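Local structure of geranyltranstransferase (Campylobacter jejuni, 3NPK) at residues E57-L69 / A117-E129. The protein probably catalyses the condensation of geranyl diphosphate with isopentenyl diphosphate to farnesyl diphosphate and pyrophosphate in isoprenoid biosynthesis. Residues are numbered along the deposited sequence; the frame is centred on the assembly and turned at random. Where two conformers were deposited one is given.
Sequences ELLNQALDVALAL and AFLVLSHAHLKDE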
ATOM      1  N   GLU A  57       1.805  12.572  26.468  1.00 17.84           N
ATOM      2  CA  GLU A  57       0.341  12.660  26.441  1.00 17.39           C
ATOM      3  C   GLU A  57      -0.262  12.159  25.122  1.00 16.40           C
ATOM      4  O   GLU A  57      -1.476  12.011  25.004  1.00 19.44           O
ATOM      5  CB  GLU A  57      -0.130  14.098  26.724  1.00 19.36           C
ATOM      6  CG  GLU A  57       0.243  15.099  25.633  1.00 22.13           C
ATOM      7  CD  GLU A  57       1.569  15.818  25.871  1.00 24.83           C
ATOM      8  OE1 GLU A  57       2.490  15.259  26.504  1.00 23.90           O
ATOM      9  OE2 GLU A  57       1.681  16.971  25.412  1.00 27.52           O
ATOM     10  N   LEU A  58       0.588  11.925  24.128  1.00 14.06           N
ATOM     11  CA  LEU A  58       0.144  11.386  22.846  1.00 13.10           C
ATOM     12  C   LEU A  58       0.560   9.927  22.641  1.00 12.94           C
ATOM     13  O   LEU A  58       0.374   9.383  21.557  1.00 12.79           O
ATOM     14  CB  LEU A  58       0.694  12.232  21.688  1.00 12.93           C
ATOM     15  CG  LEU A  58       0.088  13.629  21.539  1.00 14.82           C
ATOM     16  CD1 LEU A  58       0.846  14.400  20.452  1.00 15.01           C
ATOM     17  CD2 LEU A  58      -1.396  13.540  21.215  1.00 16.95           C
ATOM     18  N   LEU A  59       1.105   9.285  23.669  1.00 11.87           N
ATOM     19  CA  LEU A  59       1.650   7.936  23.484  1.00 13.10           C
ATOM     20  C   LEU A  59       0.582   6.936  23.021  1.00 12.62           C
ATOM     21  O   LEU A  59       0.784   6.168  22.071  1.00 13.32           O
ATOM     22  CB  LEU A  59       2.320   7.446  24.771  1.00 14.39           C
ATOM     23  CG  LEU A  59       2.953   6.066  24.612  1.00 16.44           C
ATOM     24  CD1 LEU A  59       4.140   6.166  23.654  1.00 16.88           C
ATOM     25  CD2 LEU A  59       3.362   5.528  25.973  1.00 20.09           C
ATOM     26  N   ASN A  60      -0.574   6.944  23.669  1.00 12.32           N
ATOM     27  CA  ASN A  60      -1.593   5.984  23.266  1.00 12.44           C
ATOM     28  C   ASN A  60      -2.080   6.201  21.836  1.00 11.74           C
ATOM     29  O   ASN A  60      -2.278   5.247  21.074  1.00 12.20           O
ATOM     30  CB  ASN A  60      -2.742   6.012  24.264  1.00 13.64           C
ATOM     31  CG  ASN A  60      -2.323   5.453  25.597  1.00 17.38           C
ATOM     32  OD1 ASN A  60      -2.140   4.242  25.735  1.00 21.20           O
ATOM     33  ND2 ASN A  60      -2.147   6.328  26.587  1.00 18.24           N
ATOM     34  N   GLN A  61      -2.260   7.460  21.467  1.00 11.87           N
ATOM     35  CA  GLN A  61      -2.713   7.802  20.127  1.00 10.66           C
ATOM     36  C   GLN A  61      -1.666   7.378  19.101  1.00 10.88           C
ATOM     37  O   GLN A  61      -2.006   7.032  17.962  1.00 11.63           O
ATOM     38  CB  GLN A  61      -2.961   9.310  20.049  1.00 12.34           C
ATOM     39  CG  GLN A  61      -4.133   9.758  20.938  1.00 12.23           C
ATOM     40  CD  GLN A  61      -3.740  10.152  22.359  1.00 14.97           C
ATOM     41  OE1 GLN A  61      -2.704   9.753  22.883  1.00 15.05           O
ATOM     42  NE2 GLN A  61      -4.602  10.926  23.000  1.00 16.87           N
ATOM     43  N   ALA A  62      -0.397   7.394  19.517  1.00  9.88           N
ATOM     44  CA  ALA A  62       0.712   7.007  18.645  1.00  9.21           C
ATOM     45  C   ALA A  62       0.760   5.521  18.354  1.00  9.09           C
ATOM     46  O   ALA A  62       1.442   5.110  17.417  1.00  9.80           O
ATOM     47  CB  ALA A  62       2.050   7.458  19.245  1.00 11.03           C
ATOM     48  N   LEU A  63       0.105   4.710  19.182  1.00  9.46           N
ATOM     49  CA  LEU A  63       0.176   3.272  18.989  1.00  9.56           C
ATOM     50  C   LEU A  63      -0.313   2.864  17.603  1.00  9.31           C
ATOM     51  O   LEU A  63       0.233   1.927  17.016  1.00 10.21           O
ATOM     52  CB  LEU A  63      -0.620   2.537  20.072  1.00  9.48           C
ATOM     53  CG  LEU A  63       0.017   2.572  21.461  1.00 10.17           C
ATOM     54  CD1 LEU A  63      -1.008   2.184  22.521  1.00 11.68           C
ATOM     55  CD2 LEU A  63       1.270   1.711  21.567  1.00 11.47           C
ATOM     56  N   ASP A  64      -1.328   3.557  17.079  1.00  9.51           N
ATOM     57  CA  ASP A  64      -1.844   3.245  15.739  1.00  9.26           C
ATOM     58  C   ASP A  64      -0.795   3.557  14.670  1.00  9.17           C
ATOM     59  O   ASP A  64      -0.752   2.907  13.631  1.00  9.65           O
ATOM     60  CB  ASP A  64      -3.105   4.047  15.409  1.00 10.46           C
ATOM     61  CG  ASP A  64      -4.345   3.523  16.099  1.00 11.55           C
ATOM     62  OD1 ASP A  64      -4.352   2.351  16.550  1.00 11.79           O
ATOM     63  OD2 ASP A  64      -5.335   4.294  16.169  1.00 12.56           O
ATOM     64  N   VAL A  65       0.045   4.560  14.914  1.00  9.11           N
ATOM     65  CA  VAL A  65       1.061   4.923  13.927  1.00  8.93           C
ATOM     66  C   VAL A  65       2.169   3.872  13.962  1.00  9.18           C
ATOM     67  O   VAL A  65       2.664   3.441  12.912  1.00  9.76           O
ATOM     68  CB  VAL A  65       1.621   6.357  14.189  1.00  9.22           C
ATOM     69  CG1 VAL A  65       2.553   6.778  13.064  1.00  9.29           C
ATOM     70  CG2 VAL A  65       0.473   7.350  14.324  1.00 10.64           C
ATOM     71  N   ALA A  66       2.545   3.440  15.163  1.00  8.81           N
ATOM     72  CA  ALA A  66       3.476   2.325  15.312  1.00  9.69           C
ATOM     73  C   ALA A  66       2.927   1.074  14.627  1.00  9.33           C
ATOM     74  O   ALA A  66       3.679   0.315  13.992  1.00  9.61           O
ATOM     75  CB  ALA A  66       3.743   2.043  16.795  1.00 11.88           C
ATOM     76  N   LEU A  67       1.620   0.846  14.763  1.00  8.76           N
ATOM     77  CA  LEU A  67       0.979  -0.303  14.135  1.00 10.00           C
ATOM     78  C   LEU A  67       1.121  -0.254  12.610  1.00  8.65           C
ATOM     79  O   LEU A  67       1.460  -1.263  11.975  1.00 10.22           O
ATOM     80  CB  LEU A  67      -0.496  -0.361  14.520  1.00 13.68           C
ATOM     81  CG  LEU A  67      -1.209  -1.671  14.177  1.00 15.17           C
ATOM     82  CD1 LEU A  67      -0.530  -2.816  14.916  1.00 16.46           C
ATOM     83  CD2 LEU A  67      -2.669  -1.560  14.581  1.00 18.01           C
ATOM     84  N   ALA A  68       0.888   0.917  12.026  1.00  9.33           N
ATOM     85  CA  ALA A  68       1.043   1.090  10.583  1.00  9.80           C
ATOM     86  C   ALA A  68       2.463   0.722  10.125  1.00  8.35           C
ATOM     87  O   ALA A  68       2.637   0.051   9.092  1.00 10.37           O
ATOM     88  CB  ALA A  68       0.716   2.520  10.192  1.00  9.69           C
ATOM     89  N   LEU A  69       3.472   1.163  10.884  1.00  8.57           N
ATOM     90  CA  LEU A  69       4.866   0.828  10.586  1.00  8.78           C
ATOM     91  C   LEU A  69       5.090  -0.670  10.572  1.00  9.14           C
ATOM     92  O   LEU A  69       5.739  -1.195   9.658  1.00 10.01           O
ATOM     93  CB  LEU A  69       5.812   1.452  11.604  1.00 11.60           C
ATOM     94  CG  LEU A  69       6.257   2.879  11.366  1.00 13.80           C
ATOM     95  CD1 LEU A  69       6.894   3.397  12.660  1.00 16.12           C
ATOM     96  CD2 LEU A  69       7.221   2.953  10.188  1.00 13.96           C
ATOM     97  N   ALA A 117      -1.972  -0.392   6.288  1.00  8.24           N
ATOM     98  CA  ALA A 117      -1.133   0.528   7.047  1.00  7.96           C
ATOM     99  C   ALA A 117      -1.691   1.944   6.893  1.00  8.72           C
ATOM    100  O   ALA A 117      -1.741   2.724   7.855  1.00  9.48           O
ATOM    101  CB  ALA A 117       0.312   0.476   6.560  1.00  8.95           C
ATOM    102  N   PHE A 118      -2.113   2.266   5.673  1.00  8.47           N
ATOM    103  CA  PHE A 118      -2.661   3.589   5.413  1.00  8.82           C
ATOM    104  C   PHE A 118      -4.062   3.788   5.975  1.00  9.19           C
ATOM    105  O   PHE A 118      -4.398   4.893   6.412  1.00  9.77           O
ATOM    106  CB  PHE A 118      -2.520   3.942   3.935  1.00  9.13           C
ATOM    107  CG  PHE A 118      -1.096   3.979   3.524  1.00  9.25           C
ATOM    108  CD1 PHE A 118      -0.309   5.040   3.911  1.00 10.08           C
ATOM    109  CD2 PHE A 118      -0.491   2.888   2.899  1.00  9.09           C
ATOM    110  CE1 PHE A 118       1.045   5.065   3.603  1.00 10.06           C
ATOM    111  CE2 PHE A 118       0.861   2.898   2.606  1.00  9.83           C
ATOM    112  CZ  PHE A 118       1.634   3.981   2.968  1.00 10.02           C
ATOM    113  N   LEU A 119      -4.877   2.737   5.967  1.00  9.90           N
ATOM    114  CA  LEU A 119      -6.178   2.819   6.626  1.00 10.32           C
ATOM    115  C   LEU A 119      -6.002   3.103   8.120  1.00  9.64           C
ATOM    116  O   LEU A 119      -6.645   3.994   8.673  1.00 10.19           O
ATOM    117  CB  LEU A 119      -6.992   1.536   6.419  1.00 11.11           C
ATOM    118  CG  LEU A 119      -8.441   1.587   6.915  1.00 11.50           C
ATOM    119  CD1 LEU A 119      -9.227   2.705   6.214  1.00 13.22           C
ATOM    120  CD2 LEU A 119      -9.114   0.249   6.671  1.00 13.57           C
ATOM    121  N   VAL A 120      -5.121   2.350   8.765  1.00  9.02           N
ATOM    122  CA  VAL A 120      -4.886   2.521  10.198  1.00 10.08           C
ATOM    123  C   VAL A 120      -4.334   3.913  10.489  1.00  9.78           C
ATOM    124  O   VAL A 120      -4.777   4.594  11.421  1.00 10.52           O
ATOM    125  CB  VAL A 120      -3.944   1.427  10.749  1.00 12.77           C
ATOM    126  CG1 VAL A 120      -3.418   1.810  12.138  1.00 16.30           C
ATOM    127  CG2 VAL A 120      -4.672   0.093  10.774  1.00 15.54           C
ATOM    128  N   LEU A 121      -3.376   4.363   9.682  1.00  9.53           N
ATOM    129  CA  LEU A 121      -2.796   5.684   9.926  1.00 10.39           C
ATOM    130  C   LEU A 121      -3.871   6.763   9.777  1.00  9.54           C
ATOM    131  O   LEU A 121      -3.955   7.703  10.595  1.00 11.00           O
ATOM    132  CB  LEU A 121      -1.671   5.942   8.928  1.00 13.47           C
ATOM    133  CG  LEU A 121      -0.337   6.358   9.501  1.00 18.22           C
ATOM    134  CD1 LEU A 121       0.688   6.604   8.369  1.00 15.59           C
ATOM    135  CD2 LEU A 121      -0.543   7.538  10.409  1.00 20.00           C
ATOM    136  N   SER A 122      -4.708   6.634   8.754  1.00  9.16           N
ATOM    137  CA  SER A 122      -5.701   7.663   8.477  1.00  9.69           C
ATOM    138  C   SER A 122      -6.773   7.754   9.567  1.00 10.12           C
ATOM    139  O   SER A 122      -7.419   8.795   9.710  1.00 12.02           O
ATOM    140  CB  SER A 122      -6.326   7.462   7.096  1.00 10.83           C
ATOM    141  OG  SER A 122      -7.185   6.333   7.048  1.00 12.93           O
ATOM    142  N   HIS A 123      -6.955   6.660  10.305  1.00  9.63           N
ATOM    143  CA  HIS A 123      -7.913   6.608  11.412  1.00 10.90           C
ATOM    144  C   HIS A 123      -7.337   6.908  12.806  1.00 11.36           C
ATOM    145  O   HIS A 123      -8.071   6.893  13.805  1.00 11.66           O
ATOM    146  CB  HIS A 123      -8.640   5.261  11.408  1.00 11.32           C
ATOM    147  CG  HIS A 123      -9.790   5.215  10.454  1.00 12.16           C
ATOM    148  ND1 HIS A 123      -9.687   4.723   9.165  1.00 14.32           N
ATOM    149  CD2 HIS A 123     -11.081   5.599  10.606  1.00 12.13           C
ATOM    150  CE1 HIS A 123     -10.872   4.801   8.574  1.00 13.98           C
ATOM    151  NE2 HIS A 123     -11.726   5.341   9.421  1.00 15.94           N
ATOM    152  N   ALA A 124      -6.047   7.241  12.876  1.00 11.57           N
ATOM    153  CA  ALA A 124      -5.443   7.558  14.163  1.00 10.25           C
ATOM    154  C   ALA A 124      -6.114   8.780  14.794  1.00 10.83           C
ATOM    155  O   ALA A 124      -6.618   9.678  14.091  1.00 11.84           O
ATOM    156  CB  ALA A 124      -3.956   7.808  14.013  1.00 10.15           C
ATOM    157  N   HIS A 125      -6.114   8.825  16.118  1.00 10.24           N
ATOM    158  CA  HIS A 125      -6.700   9.950  16.828  0.51 11.06           C
ATOM    159  C   HIS A 125      -5.680  11.084  16.974  1.00 11.25           C
ATOM    160  O   HIS A 125      -5.178  11.349  18.081  1.00 13.33           O
ATOM    161  CB  HIS A 125      -7.245   9.523  18.190  0.51 13.36           C
ATOM    162  CG  HIS A 125      -8.122  10.555  18.826  0.51 15.60           C
ATOM    163  ND1 HIS A 125      -9.472  10.365  19.038  0.51 16.64           N
ATOM    164  CD2 HIS A 125      -7.845  11.804  19.266  0.51 16.80           C
ATOM    165  CE1 HIS A 125      -9.982  11.446  19.603  0.51 17.17           C
ATOM    166  NE2 HIS A 125      -9.016  12.336  19.748  0.51 17.40           N
ATOM    167  N   LEU A 126      -5.358  11.703  15.838  1.00 11.18           N
ATOM    168  CA  LEU A 126      -4.411  12.809  15.730  1.00 10.16           C
ATOM    169  C   LEU A 126      -4.990  13.793  14.725  1.00 10.31           C
ATOM    170  O   LEU A 126      -5.808  13.418  13.884  1.00 11.43           O
ATOM    171  CB  LEU A 126      -3.060  12.298  15.202  1.00 10.34           C
ATOM    172  CG  LEU A 126      -2.325  11.304  16.094  1.00 10.68           C
ATOM    173  CD1 LEU A 126      -1.189  10.611  15.286  1.00 13.15           C
ATOM    174  CD2 LEU A 126      -1.751  12.020  17.329  1.00 12.63           C
ATOM    175  N   LYS A 127      -4.562  15.052  14.792  1.00 10.50           N
ATOM    176  CA  LYS A 127      -5.030  16.047  13.840  1.00 11.22           C
ATOM    177  C   LYS A 127      -4.772  15.616  12.410  1.00 11.15           C
ATOM    178  O   LYS A 127      -3.740  14.988  12.122  1.00 11.18           O
ATOM    179  CB  LYS A 127      -4.336  17.388  14.083  1.00 15.63           C
ATOM    180  CG  LYS A 127      -4.706  18.043  15.395  1.00 20.51           C
ATOM    181  CD  LYS A 127      -4.078  19.408  15.481  1.00 24.14           C
ATOM    182  CE  LYS A 127      -2.585  19.301  15.692  1.00 27.26           C
ATOM    183  NZ  LYS A 127      -2.037  20.601  16.189  1.00 29.02           N
ATOM    184  N   ASP A 128      -5.698  15.969  11.519  1.00 10.27           N
ATOM    185  CA  ASP A 128      -5.564  15.633  10.095  1.00 11.17           C
ATOM    186  C   ASP A 128      -4.250  16.150   9.504  1.00 11.17           C
ATOM    187  O   ASP A 128      -3.636  15.466   8.691  1.00 11.32           O
ATOM    188  CB  ASP A 128      -6.743  16.152   9.263  1.00 13.11           C
ATOM    189  CG  ASP A 128      -8.019  15.347   9.489  1.00 15.03           C
ATOM    190  OD1 ASP A 128      -7.913  14.223  10.033  1.00 16.51           O
ATOM    191  OD2 ASP A 128      -9.123  15.823   9.113  1.00 16.73           O
ATOM    192  N   GLU A 129      -3.815  17.341   9.913  1.00 12.55           N
ATOM    193  CA  GLU A 129      -2.561  17.887   9.408  1.00 13.17           C
ATOM    194  C   GLU A 129      -1.379  16.970   9.750  1.00 12.18           C
ATOM    195  O   GLU A 129      -0.477  16.755   8.929  1.00 12.61           O
ATOM    196  CB  GLU A 129      -2.328  19.304   9.973  1.00 17.80           C
ATOM    197  CG  GLU A 129      -1.041  19.973   9.499  1.00 25.03           C
ATOM    198  CD  GLU A 129      -0.797  21.367  10.100  1.00 31.15           C
ATOM    199  OE1 GLU A 129       0.018  22.121   9.521  1.00 33.33           O
ATOM    200  OE2 GLU A 129      -1.402  21.709  11.144  1.00 32.94           O
TER
HETATM  201  O   HOH W   1      -4.781   6.728  17.440  1.00 12.09           O
HETATM  202  O   HOH W   2      -6.386   3.835  13.516  1.00 13.01           O
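An antiparallel pair of helices in the all-helical prenyltransferase fold, 59-80 and 103-122, meets here where Ala68 lies against Ala117 and Leu121, and the loop after the second helix carries the contact on to Leu58. The axes of helices 59-69 and 117-122 run at 169° and come within 8.4 Å of each other. This approach is consistent with the small residues at the crossing: Ala68 CB sits 3.4 Å from Ala117 O, and Ala117 CB rests in turn 3.5 Å from Ala68 O. One turn on, Val120 presses CG1 onto the backbone at Asp64 O, 3.2 Å away, and CB of the same aspartate. With CG1 of Val65 anti to the backbone N (chi1 -173°), CG2 lies beside that N and touches Leu121 CD2. Val65 CG2 also meets Leu126 CD1 at 3.8 Å, and the side chain of Leu126 crosses that of Val65 at about a right angle. The other methyl of Leu126, CD2, reaches Gln61 CB and Leu58 CD2, extending the apolar packing to the start of the helix, while Gln61 CG packs over His125 O in the inverse gamma turn centred on His125. Water joins the more polar margin. One water donates to Gln61 O and Asp64 OD2 and accepts from His125 N, its oxygen 2.8 Å from each of the three; a second donates to Val120 O and, weakly, to the same OD2. Asp64 OD1 is hydrogen-bonded to His12, so the carboxylate links helix 59-80 directly to helix 5-14 and through water to the loop. Phe118 stacks on Phe118 of the second subunit, placing helix 103-122 at the dimer interface. The antiparallel pairing of neighbouring helices is that of the all-alpha bundle of polyprenyl synthetases.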